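Local coordinates for chain length determinant protein (PDB 4ZM5) that probably sets the modal length of lipopolysaccharide O-antigen chains in Shigella flexneri, as a membrane-anchored oligomer, at residues B[15-20]-B[36-41]; B[48-53]-B[80-85]; B[67-72]-B[99-104]. The protein carries 1 engineered substitution. All blocks are in the same frame, centred on the assembly; numbering follows the deposited sequence.

Interaction 1 (B[15-20]-B[36-41]); sequences PDVGQI and PKVSDL
Val-17 and Ile-20, a turn apart at the start of helix 17-31, both close on a single methyl of Val-38 in the first turn of helix 38-53. Along the first segment, Pro-15 contributes through its backbone: its O takes a hydrogen bond from NE2 of Gln-42, further along the second helix. Asp-16 sits at the N-cap position, yet its carboxylate makes no capping bond; it turns to the second subunit, where Arg-48 and Lys-115 of that neighbour form salt bridges with OD1 and OD2. Its own backbone N-H is held by Gln-19, whose OE1 accepts from Asp-16 N at 2.7 Å, almost perfectly straight at 178° although the donor is tilted 29° from the carbonyl plane. Next comes Val-17: its CG1, placed opposite the backbone N by a chi1 of -180°, meets Val-38 CG2 at 3.9 Å, the two side chains crossing at about a right angle. Ile-20 directs its branch methyl at the same target, CG2 lying 3.7 Å from CG2 of Val-38. That methyl of Val-38 is therefore shared by two neighbours, while Leu-41, a turn later, packs further along helix 17-31 on Tyr-23, Asn-24 and Met-27. Leu-123 of the second subunit also packs on Val-38. Across the two segments everything is methyl against methyl, buried and without a hydrogen bond; the direct contact thus rests on shape and exclusion of water, with the Pro-15 to Gln-42 bond just beyond it, whereas the carboxylate of Asp-16 makes its salt bridges across the subunit interface.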
ATOM      1  N   PRO B  15      15.772  -0.034 -11.518  1.00 29.32           N
ATOM      2  CA  PRO B  15      15.199   0.793 -12.579  1.00 29.92           C
ATOM      3  C   PRO B  15      14.904   2.215 -12.066  1.00 36.93           C
ATOM      4  O   PRO B  15      14.791   2.416 -10.850  1.00 37.17           O
ATOM      5  CB  PRO B  15      13.933   0.021 -12.958  1.00 31.67           C
ATOM      6  CG  PRO B  15      13.581  -0.749 -11.740  1.00 34.94           C
ATOM      7  CD  PRO B  15      14.851  -1.098 -11.071  1.00 29.60           C
ATOM      8  N   ASP B  16      14.797   3.196 -12.983  1.00 36.47           N
ATOM      9  CA  ASP B  16      14.463   4.611 -12.691  1.00 38.37           C
ATOM     10  C   ASP B  16      12.983   4.750 -12.372  1.00 43.14           C
ATOM     11  O   ASP B  16      12.198   3.898 -12.793  1.00 42.32           O
ATOM     12  CB  ASP B  16      14.776   5.509 -13.906  1.00 41.52           C
ATOM     13  CG  ASP B  16      16.230   5.820 -14.144  1.00 64.65           C
ATOM     14  OD1 ASP B  16      17.004   5.872 -13.153  1.00 66.89           O
ATOM     15  OD2 ASP B  16      16.597   6.070 -15.317  1.00 76.19           O
ATOM     16  N   VAL B  17      12.588   5.871 -11.719  1.00 39.95           N
ATOM     17  CA  VAL B  17      11.194   6.204 -11.372  1.00 40.05           C
ATOM     18  C   VAL B  17      10.366   6.248 -12.661  1.00 45.01           C
ATOM     19  O   VAL B  17       9.234   5.769 -12.668  1.00 45.36           O
ATOM     20  CB  VAL B  17      11.119   7.532 -10.554  1.00 44.95           C
ATOM     21  CG1 VAL B  17       9.693   7.907 -10.172  1.00 45.96           C
ATOM     22  CG2 VAL B  17      12.004   7.467  -9.311  1.00 44.07           C
ATOM     23  N   GLY B  18      10.973   6.740 -13.741  1.00 42.33           N
ATOM     24  CA  GLY B  18      10.316   6.818 -15.038  1.00 43.86           C
ATOM     25  C   GLY B  18       9.993   5.458 -15.618  1.00 46.31           C
ATOM     26  O   GLY B  18       8.896   5.244 -16.154  1.00 47.76           O
ATOM     27  N   GLN B  19      10.946   4.534 -15.493  1.00 39.83           N
ATOM     28  CA  GLN B  19      10.807   3.154 -15.969  1.00 40.20           C
ATOM     29  C   GLN B  19       9.760   2.363 -15.158  1.00 46.63           C
ATOM     30  O   GLN B  19       9.171   1.402 -15.658  1.00 45.43           O
ATOM     31  CB  GLN B  19      12.158   2.419 -15.845  1.00 39.91           C
ATOM     32  CG  GLN B  19      13.243   2.844 -16.820  1.00 49.12           C
ATOM     33  CD  GLN B  19      14.539   2.132 -16.512  1.00 56.99           C
ATOM     34  OE1 GLN B  19      15.255   2.471 -15.572  1.00 43.64           O
ATOM     35  NE2 GLN B  19      14.865   1.109 -17.285  1.00 53.34           N
ATOM     36  N   ILE B  20       9.546   2.788 -13.903  1.00 45.38           N
ATOM     37  CA  ILE B  20       8.714   2.153 -12.896  1.00 45.43           C
ATOM     38  C   ILE B  20       7.327   2.798 -12.708  1.00 48.88           C
ATOM     39  O   ILE B  20       6.449   2.142 -12.134  1.00 47.74           O
ATOM     40  CB  ILE B  20       9.564   2.168 -11.592  1.00 48.77           C
ATOM     41  CG1 ILE B  20       9.938   0.773 -11.180  1.00 48.73           C
ATOM     42  CG2 ILE B  20       9.021   3.007 -10.424  1.00 50.33           C
ATOM     43  CD1 ILE B  20      10.419  -0.064 -12.401  1.00 60.91           C
ATOM     44  N   PRO B  36       3.488   0.210  -1.534  1.00 53.40           N
ATOM     45  CA  PRO B  36       4.886   0.505  -1.181  1.00 52.39           C
ATOM     46  C   PRO B  36       5.398   1.799  -1.818  1.00 54.68           C
ATOM     47  O   PRO B  36       4.961   2.160  -2.916  1.00 55.40           O
ATOM     48  CB  PRO B  36       5.647  -0.713  -1.707  1.00 52.21           C
ATOM     49  CG  PRO B  36       4.784  -1.280  -2.771  1.00 56.39           C
ATOM     50  CD  PRO B  36       3.378  -1.000  -2.377  1.00 53.17           C
ATOM     51  N   LYS B  37       6.315   2.501  -1.115  1.00 48.67           N
ATOM     52  CA  LYS B  37       6.967   3.715  -1.605  1.00 47.87           C
ATOM     53  C   LYS B  37       7.712   3.387  -2.924  1.00 50.00           C
ATOM     54  O   LYS B  37       8.167   2.242  -3.105  1.00 48.30           O
ATOM     55  CB  LYS B  37       7.922   4.255  -0.526  1.00 50.91           C
ATOM     56  CG  LYS B  37       8.654   5.550  -0.874  1.00 73.46           C
ATOM     57  CD  LYS B  37       7.758   6.799  -1.072  1.00 78.60           C
ATOM     58  CE  LYS B  37       8.565   7.966  -1.606  1.00 74.73           C
ATOM     59  NZ  LYS B  37       7.703   9.034  -2.170  1.00 68.53           N
ATOM     60  N   VAL B  38       7.807   4.372  -3.847  1.00 46.07           N
ATOM     61  CA  VAL B  38       8.447   4.204  -5.154  1.00 45.59           C
ATOM     62  C   VAL B  38       9.871   3.597  -5.012  1.00 47.01           C
ATOM     63  O   VAL B  38      10.208   2.698  -5.786  1.00 44.50           O
ATOM     64  CB  VAL B  38       8.440   5.494  -6.044  1.00 52.40           C
ATOM     65  CG1 VAL B  38       9.238   6.661  -5.443  1.00 53.56           C
ATOM     66  CG2 VAL B  38       8.917   5.187  -7.459  1.00 51.39           C
ATOM     67  N   SER B  39      10.653   4.034  -3.994  1.00 44.34           N
ATOM     68  CA  SER B  39      12.019   3.553  -3.739  1.00 43.25           C
ATOM     69  C   SER B  39      12.041   2.077  -3.297  1.00 46.27           C
ATOM     70  O   SER B  39      12.978   1.348  -3.628  1.00 44.88           O
ATOM     71  CB  SER B  39      12.721   4.428  -2.709  1.00 48.69           C
ATOM     72  OG  SER B  39      12.124   4.313  -1.430  1.00 64.22           O
ATOM     73  N   ASP B  40      10.989   1.639  -2.583  1.00 43.57           N
ATOM     74  CA  ASP B  40      10.842   0.252  -2.155  1.00 42.25           C
ATOM     75  C   ASP B  40      10.508  -0.652  -3.358  1.00 43.16           C
ATOM     76  O   ASP B  40      10.989  -1.780  -3.405  1.00 42.02           O
ATOM     77  CB  ASP B  40       9.777   0.124  -1.052  1.00 46.01           C
ATOM     78  CG  ASP B  40      10.115   0.833   0.256  1.00 63.53           C
ATOM     79  OD1 ASP B  40      11.319   0.882   0.615  1.00 64.33           O
ATOM     80  OD2 ASP B  40       9.171   1.300   0.944  1.00 72.59           O
ATOM     81  N   LEU B  41       9.713  -0.157  -4.331  1.00 39.13           N
ATOM     82  CA  LEU B  41       9.371  -0.904  -5.553  1.00 38.02           C
ATOM     83  C   LEU B  41      10.606  -1.102  -6.440  1.00 38.63           C
ATOM     84  O   LEU B  41      10.806  -2.192  -6.994  1.00 35.89           O
ATOM     85  CB  LEU B  41       8.269  -0.211  -6.353  1.00 39.21           C
ATOM     86  CG  LEU B  41       6.872  -0.493  -5.892  1.00 46.50           C
ATOM     87  CD1 LEU B  41       5.953   0.587  -6.335  1.00 48.92           C
ATOM     88  CD2 LEU B  41       6.383  -1.854  -6.382  1.00 50.30           C
TER

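Interaction 2 (B[48-53]-B[80-85]); sequences RFSSAF and LPLTVS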
ATOM      1  N   ARG B  48      14.074  -8.873  -7.476  1.00 31.49           N
ATOM      2  CA  ARG B  48      13.461  -9.963  -8.250  1.00 32.22           C
ATOM      3  C   ARG B  48      14.397 -10.371  -9.422  1.00 37.53           C
ATOM      4  O   ARG B  48      14.559 -11.571  -9.685  1.00 36.86           O
ATOM      5  CB  ARG B  48      12.041  -9.578  -8.747  1.00 30.42           C
ATOM      6  CG  ARG B  48      11.242 -10.773  -9.278  1.00 45.41           C
ATOM      7  CD  ARG B  48       9.781 -10.468  -9.641  1.00 54.40           C
ATOM      8  NE  ARG B  48       8.835 -10.688  -8.534  1.00 55.64           N
ATOM      9  CZ  ARG B  48       8.446 -11.883  -8.106  1.00 60.41           C
ATOM     10  NH1 ARG B  48       8.933 -12.984  -8.658  1.00 42.82           N
ATOM     11  NH2 ARG B  48       7.591 -11.985  -7.098  1.00 51.71           N
ATOM     12  N   PHE B  49      15.055  -9.373 -10.080  1.00 34.27           N
ATOM     13  CA  PHE B  49      15.963  -9.633 -11.194  1.00 33.18           C
ATOM     14  C   PHE B  49      17.219 -10.370 -10.712  1.00 35.81           C
ATOM     15  O   PHE B  49      17.532 -11.442 -11.244  1.00 37.57           O
ATOM     16  CB  PHE B  49      16.335  -8.338 -11.937  1.00 35.01           C
ATOM     17  CG  PHE B  49      17.085  -8.597 -13.232  1.00 38.11           C
ATOM     18  CD1 PHE B  49      16.397  -8.862 -14.418  1.00 42.93           C
ATOM     19  CD2 PHE B  49      18.481  -8.637 -13.256  1.00 39.33           C
ATOM     20  CE1 PHE B  49      17.094  -9.149 -15.605  1.00 44.39           C
ATOM     21  CE2 PHE B  49      19.170  -8.951 -14.437  1.00 42.51           C
ATOM     22  CZ  PHE B  49      18.474  -9.192 -15.603  1.00 41.54           C
ATOM     23  N   SER B  50      17.927  -9.808  -9.718  1.00 30.20           N
ATOM     24  CA  SER B  50      19.153 -10.394  -9.171  1.00 29.65           C
ATOM     25  C   SER B  50      18.931 -11.799  -8.597  1.00 37.45           C
ATOM     26  O   SER B  50      19.793 -12.655  -8.772  1.00 39.10           O
ATOM     27  CB  SER B  50      19.767  -9.499  -8.106  1.00 28.88           C
ATOM     28  OG  SER B  50      18.873  -9.271  -7.037  1.00 40.86           O
ATOM     29  N   SER B  51      17.784 -12.042  -7.935  1.00 35.37           N
ATOM     30  CA  SER B  51      17.454 -13.347  -7.363  1.00 36.15           C
ATOM     31  C   SER B  51      17.342 -14.402  -8.455  1.00 40.91           C
ATOM     32  O   SER B  51      17.956 -15.455  -8.310  1.00 41.44           O
ATOM     33  CB  SER B  51      16.174 -13.292  -6.535  1.00 40.54           C
ATOM     34  OG  SER B  51      15.132 -12.688  -7.277  1.00 58.44           O
ATOM     35  N   ALA B  52      16.597 -14.113  -9.549  1.00 36.66           N
ATOM     36  CA  ALA B  52      16.449 -15.012 -10.696  1.00 36.55           C
ATOM     37  C   ALA B  52      17.829 -15.285 -11.321  1.00 42.96           C
ATOM     38  O   ALA B  52      18.164 -16.444 -11.573  1.00 45.17           O
ATOM     39  CB  ALA B  52      15.506 -14.402 -11.721  1.00 36.71           C
ATOM     40  N   PHE B  53      18.657 -14.217 -11.482  1.00 37.65           N
ATOM     41  CA  PHE B  53      20.011 -14.277 -12.050  1.00 37.36           C
ATOM     42  C   PHE B  53      20.949 -15.214 -11.278  1.00 41.92           C
ATOM     43  O   PHE B  53      21.798 -15.868 -11.890  1.00 42.42           O
ATOM     44  CB  PHE B  53      20.657 -12.870 -12.101  1.00 37.58           C
ATOM     45  CG  PHE B  53      21.624 -12.713 -13.247  1.00 40.19           C
ATOM     46  CD1 PHE B  53      22.956 -13.096 -13.114  1.00 45.05           C
ATOM     47  CD2 PHE B  53      21.196 -12.225 -14.479  1.00 43.16           C
ATOM     48  CE1 PHE B  53      23.846 -12.996 -14.202  1.00 46.78           C
ATOM     49  CE2 PHE B  53      22.076 -12.141 -15.566  1.00 46.83           C
ATOM     50  CZ  PHE B  53      23.395 -12.531 -15.423  1.00 45.46           C
ATOM     51  N   LEU B  80      23.927  -1.753  -4.348  1.00 25.63           N
ATOM     52  CA  LEU B  80      23.836  -1.434  -5.759  1.00 24.96           C
ATOM     53  C   LEU B  80      25.016  -0.554  -6.187  1.00 29.75           C
ATOM     54  O   LEU B  80      25.563   0.192  -5.372  1.00 31.51           O
ATOM     55  CB  LEU B  80      22.502  -0.749  -6.073  1.00 25.44           C
ATOM     56  CG  LEU B  80      21.255  -1.586  -5.844  1.00 29.77           C
ATOM     57  CD1 LEU B  80      20.024  -0.739  -5.957  1.00 30.58           C
ATOM     58  CD2 LEU B  80      21.198  -2.808  -6.778  1.00 29.24           C
ATOM     59  N   PRO B  81      25.470  -0.651  -7.449  1.00 23.81           N
ATOM     60  CA  PRO B  81      24.965  -1.496  -8.536  1.00 21.51           C
ATOM     61  C   PRO B  81      25.534  -2.928  -8.494  1.00 26.02           C
ATOM     62  O   PRO B  81      26.331  -3.276  -7.612  1.00 23.02           O
ATOM     63  CB  PRO B  81      25.376  -0.711  -9.777  1.00 23.43           C
ATOM     64  CG  PRO B  81      26.689  -0.100  -9.377  1.00 29.91           C
ATOM     65  CD  PRO B  81      26.615   0.171  -7.891  1.00 25.23           C
ATOM     66  N   LEU B  82      25.076  -3.773  -9.431  1.00 25.41           N
ATOM     67  CA  LEU B  82      25.529  -5.150  -9.515  1.00 26.56           C
ATOM     68  C   LEU B  82      26.285  -5.370 -10.799  1.00 32.32           C
ATOM     69  O   LEU B  82      25.876  -4.890 -11.857  1.00 33.59           O
ATOM     70  CB  LEU B  82      24.352  -6.142  -9.399  1.00 26.91           C
ATOM     71  CG  LEU B  82      23.487  -6.024  -8.128  1.00 30.19           C
ATOM     72  CD1 LEU B  82      22.146  -6.703  -8.325  1.00 29.57           C
ATOM     73  CD2 LEU B  82      24.194  -6.619  -6.915  1.00 29.33           C
ATOM     74  N   THR B  83      27.408  -6.080 -10.685  1.00 28.62           N
ATOM     75  CA  THR B  83      28.295  -6.432 -11.782  1.00 28.80           C
ATOM     76  C   THR B  83      28.025  -7.871 -12.185  1.00 34.70           C
ATOM     77  O   THR B  83      28.158  -8.802 -11.369  1.00 34.00           O
ATOM     78  CB  THR B  83      29.764  -6.217 -11.362  1.00 27.34           C
ATOM     79  OG1 THR B  83      29.973  -4.829 -11.185  1.00 31.41           O
ATOM     80  CG2 THR B  83      30.750  -6.709 -12.398  1.00 20.45           C
ATOM     81  N   VAL B  84      27.656  -8.050 -13.446  1.00 32.10           N
ATOM     82  CA  VAL B  84      27.417  -9.373 -14.003  1.00 32.64           C
ATOM     83  C   VAL B  84      28.568  -9.680 -14.976  1.00 34.84           C
ATOM     84  O   VAL B  84      28.963  -8.821 -15.771  1.00 32.59           O
ATOM     85  CB  VAL B  84      26.002  -9.552 -14.616  1.00 37.42           C
ATOM     86  CG1 VAL B  84      24.957  -9.676 -13.511  1.00 36.45           C
ATOM     87  CG2 VAL B  84      25.636  -8.384 -15.523  1.00 37.55           C
ATOM     88  N   SER B  85      29.153 -10.870 -14.843  1.00 32.96           N
ATOM     89  CA  SER B  85      30.303 -11.248 -15.653  1.00 34.69           C
ATOM     90  C   SER B  85      30.174 -12.618 -16.238  1.00 40.14           C
ATOM     91  O   SER B  85      29.638 -13.505 -15.605  1.00 42.62           O
ATOM     92  CB  SER B  85      31.578 -11.200 -14.817  1.00 38.08           C
ATOM     93  OG  SER B  85      31.976  -9.861 -14.578  1.00 42.88           O
TER
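Val-84, on strand 82-88, lies over one face of the Phe-53 ring near the end of helix 38-53. From the backbone outward, its CB already reaches the ring, 4.0 Å from Phe-53 CZ and only slightly further from CE1. The step to CG1 matters most: with chi1 at -74° this methyl is turned to the far side from the carbonyl carbon, beside the backbone N, and comes to rest 3.6 Å from CE1 of Phe-53. Its distance to the ring centroid is 3.9 Å at 25° off the normal, a CH-pi contact shifted from the middle of the face toward the CE1-CZ rim. One turn back on the helix a smaller contact repeats the pairing of helix and strand. Here CB of Ser-50 touches CD1 of Leu-82 at 3.7 Å, a carbon-to-carbon meeting in which the hydroxyl takes no part. Ser-50 OG instead has the carbonyl oxygens of Ile-46 and Gly-47, in its own helix, and OE1 of Gln-78 of the third subunit within hydrogen-bonding distance, and can donate to one of them at a time. Around the same ring gather Leu-69 and Ile-71 from strand 68-73 and Ile-102 and Val-105 from helix 91-159, so Phe-53 is wedged between the sheet and the long helix. No hydrogen bond joins the two segments; dispersion and the burial of carbon fix the helix on the sheet, while the serine hydroxyl points away from the carbon contact and finds acceptors outside it, consistent with its burial here.

Interaction 3 (B[67-72]-B[99-104]); sequences EKLTIE and AQYIQQ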
ATOM      1  N   GLU B  67      30.570 -23.542 -16.870  1.00 55.56           N
ATOM      2  CA  GLU B  67      30.674 -22.162 -17.323  1.00 52.19           C
ATOM      3  C   GLU B  67      30.761 -21.264 -16.092  1.00 51.58           C
ATOM      4  O   GLU B  67      30.190 -21.580 -15.037  1.00 50.18           O
ATOM      5  CB  GLU B  67      29.489 -21.770 -18.229  1.00 53.31           C
ATOM      6  CG  GLU B  67      29.488 -22.425 -19.606  1.00 66.20           C
ATOM      7  CD  GLU B  67      28.222 -22.226 -20.432  1.00 87.67           C
ATOM      8  OE1 GLU B  67      27.535 -23.237 -20.710  1.00 79.52           O
ATOM      9  OE2 GLU B  67      27.917 -21.073 -20.814  1.00 80.98           O
ATOM     10  N   LYS B  68      31.510 -20.168 -16.216  1.00 45.62           N
ATOM     11  CA  LYS B  68      31.679 -19.217 -15.136  1.00 42.52           C
ATOM     12  C   LYS B  68      30.876 -17.958 -15.441  1.00 44.13           C
ATOM     13  O   LYS B  68      31.176 -17.221 -16.388  1.00 40.93           O
ATOM     14  CB  LYS B  68      33.180 -18.906 -14.890  1.00 45.20           C
ATOM     15  CG  LYS B  68      33.481 -17.764 -13.910  1.00 56.38           C
ATOM     16  CD  LYS B  68      33.321 -18.155 -12.442  1.00 68.29           C
ATOM     17  CE  LYS B  68      34.160 -17.271 -11.543  1.00 80.17           C
ATOM     18  NZ  LYS B  68      33.912 -17.553 -10.100  1.00 89.53           N
ATOM     19  N   LEU B  69      29.825 -17.750 -14.631  1.00 41.71           N
ATOM     20  CA  LEU B  69      28.973 -16.569 -14.630  1.00 40.19           C
ATOM     21  C   LEU B  69      28.902 -16.044 -13.209  1.00 40.28           C
ATOM     22  O   LEU B  69      28.692 -16.815 -12.267  1.00 39.56           O
ATOM     23  CB  LEU B  69      27.587 -16.844 -15.202  1.00 41.69           C
ATOM     24  CG  LEU B  69      26.737 -15.609 -15.402  1.00 45.78           C
ATOM     25  CD1 LEU B  69      26.399 -15.421 -16.845  1.00 47.69           C
ATOM     26  CD2 LEU B  69      25.495 -15.703 -14.564  1.00 48.22           C
ATOM     27  N   THR B  70      29.090 -14.730 -13.069  1.00 35.69           N
ATOM     28  CA  THR B  70      29.190 -14.056 -11.788  1.00 33.99           C
ATOM     29  C   THR B  70      28.205 -12.906 -11.668  1.00 35.18           C
ATOM     30  O   THR B  70      27.924 -12.211 -12.647  1.00 32.06           O
ATOM     31  CB  THR B  70      30.625 -13.550 -11.616  1.00 50.31           C
ATOM     32  OG1 THR B  70      31.552 -14.494 -12.160  1.00 53.69           O
ATOM     33  CG2 THR B  70      30.982 -13.318 -10.178  1.00 55.05           C
ATOM     34  N   ILE B  71      27.686 -12.728 -10.441  1.00 32.28           N
ATOM     35  CA  ILE B  71      26.814 -11.632 -10.021  1.00 31.03           C
ATOM     36  C   ILE B  71      27.310 -11.201  -8.621  1.00 37.61           C
ATOM     37  O   ILE B  71      27.263 -11.966  -7.656  1.00 38.95           O
ATOM     38  CB  ILE B  71      25.272 -11.893 -10.121  1.00 32.83           C
ATOM     39  CG1 ILE B  71      24.462 -10.614  -9.722  1.00 31.31           C
ATOM     40  CG2 ILE B  71      24.826 -13.164  -9.392  1.00 31.29           C
ATOM     41  CD1 ILE B  71      23.043 -10.500 -10.277  1.00 36.07           C
ATOM     42  N   GLU B  72      27.879  -9.997  -8.560  1.00 34.37           N
ATOM     43  CA  GLU B  72      28.459  -9.422  -7.355  1.00 33.31           C
ATOM     44  C   GLU B  72      28.143  -7.943  -7.251  1.00 37.57           C
ATOM     45  O   GLU B  72      28.013  -7.288  -8.294  1.00 37.14           O
ATOM     46  CB  GLU B  72      29.990  -9.578  -7.418  1.00 34.73           C
ATOM     47  CG  GLU B  72      30.520 -10.979  -7.197  1.00 53.79           C
ATOM     48  CD  GLU B  72      32.037 -11.000  -7.189  1.00 83.78           C
ATOM     49  OE1 GLU B  72      32.622 -10.953  -8.295  1.00 75.14           O
ATOM     50  OE2 GLU B  72      32.633 -10.925  -6.088  1.00 81.01           O
ATOM     51  N   ALA B  99      24.871 -11.044 -22.729  1.00 46.75           N
ATOM     52  CA  ALA B  99      23.641 -10.364 -23.146  1.00 46.30           C
ATOM     53  C   ALA B  99      22.470 -11.347 -23.241  1.00 52.89           C
ATOM     54  O   ALA B  99      21.369 -11.014 -22.801  1.00 51.52           O
ATOM     55  CB  ALA B  99      23.853  -9.659 -24.468  1.00 48.36           C
ATOM     56  N   GLN B 100      22.722 -12.578 -23.750  1.00 53.40           N
ATOM     57  CA  GLN B 100      21.706 -13.629 -23.880  1.00 54.80           C
ATOM     58  C   GLN B 100      21.199 -14.047 -22.504  1.00 58.06           C
ATOM     59  O   GLN B 100      19.984 -14.107 -22.306  1.00 59.54           O
ATOM     60  CB  GLN B 100      22.245 -14.851 -24.656  1.00 58.80           C
ATOM     61  CG  GLN B 100      22.280 -14.662 -26.171  1.00 81.43           C
ATOM     62  CD  GLN B 100      22.892 -15.852 -26.883  1.00104.58           C
ATOM     63  OE1 GLN B 100      22.276 -16.921 -27.012  1.00102.93           O
ATOM     64  NE2 GLN B 100      24.113 -15.687 -27.385  1.00 93.67           N
ATOM     65  N   TYR B 101      22.116 -14.289 -21.547  1.00 52.22           N
ATOM     66  CA  TYR B 101      21.760 -14.691 -20.190  1.00 50.32           C
ATOM     67  C   TYR B 101      20.988 -13.570 -19.468  1.00 51.83           C
ATOM     68  O   TYR B 101      20.068 -13.868 -18.711  1.00 51.55           O
ATOM     69  CB  TYR B 101      23.004 -15.134 -19.387  1.00 51.06           C
ATOM     70  CG  TYR B 101      23.540 -16.511 -19.759  1.00 55.30           C
ATOM     71  CD1 TYR B 101      22.702 -17.626 -19.782  1.00 58.98           C
ATOM     72  CD2 TYR B 101      24.896 -16.704 -20.055  1.00 57.03           C
ATOM     73  CE1 TYR B 101      23.190 -18.893 -20.128  1.00 63.55           C
ATOM     74  CE2 TYR B 101      25.396 -17.967 -20.392  1.00 60.20           C
ATOM     75  CZ  TYR B 101      24.542 -19.058 -20.429  1.00 69.62           C
ATOM     76  OH  TYR B 101      25.044 -20.293 -20.781  1.00 70.79           O
ATOM     77  N   ILE B 102      21.317 -12.301 -19.740  1.00 46.16           N
ATOM     78  CA  ILE B 102      20.608 -11.157 -19.156  1.00 43.88           C
ATOM     79  C   ILE B 102      19.179 -11.111 -19.731  1.00 48.78           C
ATOM     80  O   ILE B 102      18.240 -10.872 -18.971  1.00 46.03           O
ATOM     81  CB  ILE B 102      21.383  -9.819 -19.366  1.00 46.00           C
ATOM     82  CG1 ILE B 102      22.688  -9.813 -18.534  1.00 45.33           C
ATOM     83  CG2 ILE B 102      20.510  -8.594 -19.018  1.00 45.68           C
ATOM     84  CD1 ILE B 102      23.660  -8.638 -18.810  1.00 52.82           C
ATOM     85  N   GLN B 103      19.018 -11.378 -21.053  1.00 48.67           N
ATOM     86  CA  GLN B 103      17.719 -11.400 -21.749  1.00 49.66           C
ATOM     87  C   GLN B 103      16.834 -12.552 -21.254  1.00 51.42           C
ATOM     88  O   GLN B 103      15.625 -12.374 -21.079  1.00 50.91           O
ATOM     89  CB  GLN B 103      17.908 -11.504 -23.276  1.00 53.64           C
ATOM     90  CG  GLN B 103      16.646 -11.172 -24.098  1.00 66.88           C
ATOM     91  CD  GLN B 103      16.045  -9.825 -23.739  1.00 87.17           C
ATOM     92  OE1 GLN B 103      16.707  -8.776 -23.808  1.00 82.11           O
ATOM     93  NE2 GLN B 103      14.787  -9.836 -23.305  1.00 76.34           N
ATOM     94  N   GLN B 104      17.446 -13.721 -21.048  1.00 46.36           N
ATOM     95  CA  GLN B 104      16.828 -14.944 -20.544  1.00 46.02           C
ATOM     96  C   GLN B 104      16.178 -14.682 -19.173  1.00 49.49           C
ATOM     97  O   GLN B 104      15.018 -15.040 -18.959  1.00 49.74           O
ATOM     98  CB  GLN B 104      17.918 -16.028 -20.442  1.00 47.77           C
ATOM     99  CG  GLN B 104      17.416 -17.442 -20.299  1.00 62.93           C
ATOM    100  CD  GLN B 104      18.561 -18.419 -20.161  1.00 78.25           C
ATOM    101  OE1 GLN B 104      18.843 -18.906 -19.060  1.00 72.16           O
ATOM    102  NE2 GLN B 104      19.246 -18.732 -21.271  1.00 62.24           N
TER
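Glu-67 and Tyr-101, the latter on helix 91-159, are joined by a hydrogen bond, and Leu-69 adds an apolar touch beside it. The polar part comes first. Tyr-101 OH donates to Glu-67 OE2 at 3.0 Å, reaching that oxygen on its syn side but 34° out of the carboxylate plane. Seen from the tyrosine, OE2 lies at the ring edge and in the ring plane, while the carboxylate itself is turned 47° against the ring. The glutamate gets there by stretching out beyond CG, with chi2 at 171°, so that the two side chains cross at about a right angle. Its carboxylate has further partners: OE2 also bonds OH of Tyr-86 on strand 82-88, and OE1 bonds NE2 of Gln-63. Two phenol hydroxyls thus meet on one oxygen, which probably steadies the negative charge and limits rotation of the carboxylate. The apolar part is a single approach, Leu-69 CD1 to Tyr-101 CD2 at 3.8 Å, coming obliquely to the ring. Leu-69 CG stands opposite its backbone N, and the branch that follows leans toward the tyrosine. Helix 55-61 fills in around the pair: Leu-60 packs on both Leu-69 and Tyr-101, Leu-56 touches Tyr-101, and the engineered Pro-57 rests against Leu-69. Strand 68-73 is an edge strand, within this chain, of an antiparallel sheet whose face is packed by the start of the long helix. Such helix-on-sheet packing belongs to the alpha/beta base domain of polysaccharide chain-length regulators, from which the extended helix rises.

In the fold
Interactions 2 and 3 are neighbours, their centres 9 Å apart, and share one sheet: strands 68-73 and 82-88 pair antiparallel, and Phe-53, from helix 38-53, packs on Leu-69 and so links the two contacts. Along the chain these two alternate, since segment 67-72 falls between 48-53 and 80-85, and 99-104 follows; the base is thereby interlaced rather than built from separate units. Interaction 1 comes earlier and is complete before either begins. It lies about 17 Å from interaction 2, centre to centre, and about 24 Å from interaction 3, but helix 38-53 connects it to interaction 2. Interactions 1 and 2 also touch neighbouring subunits, tying the internal packing to the oligomer.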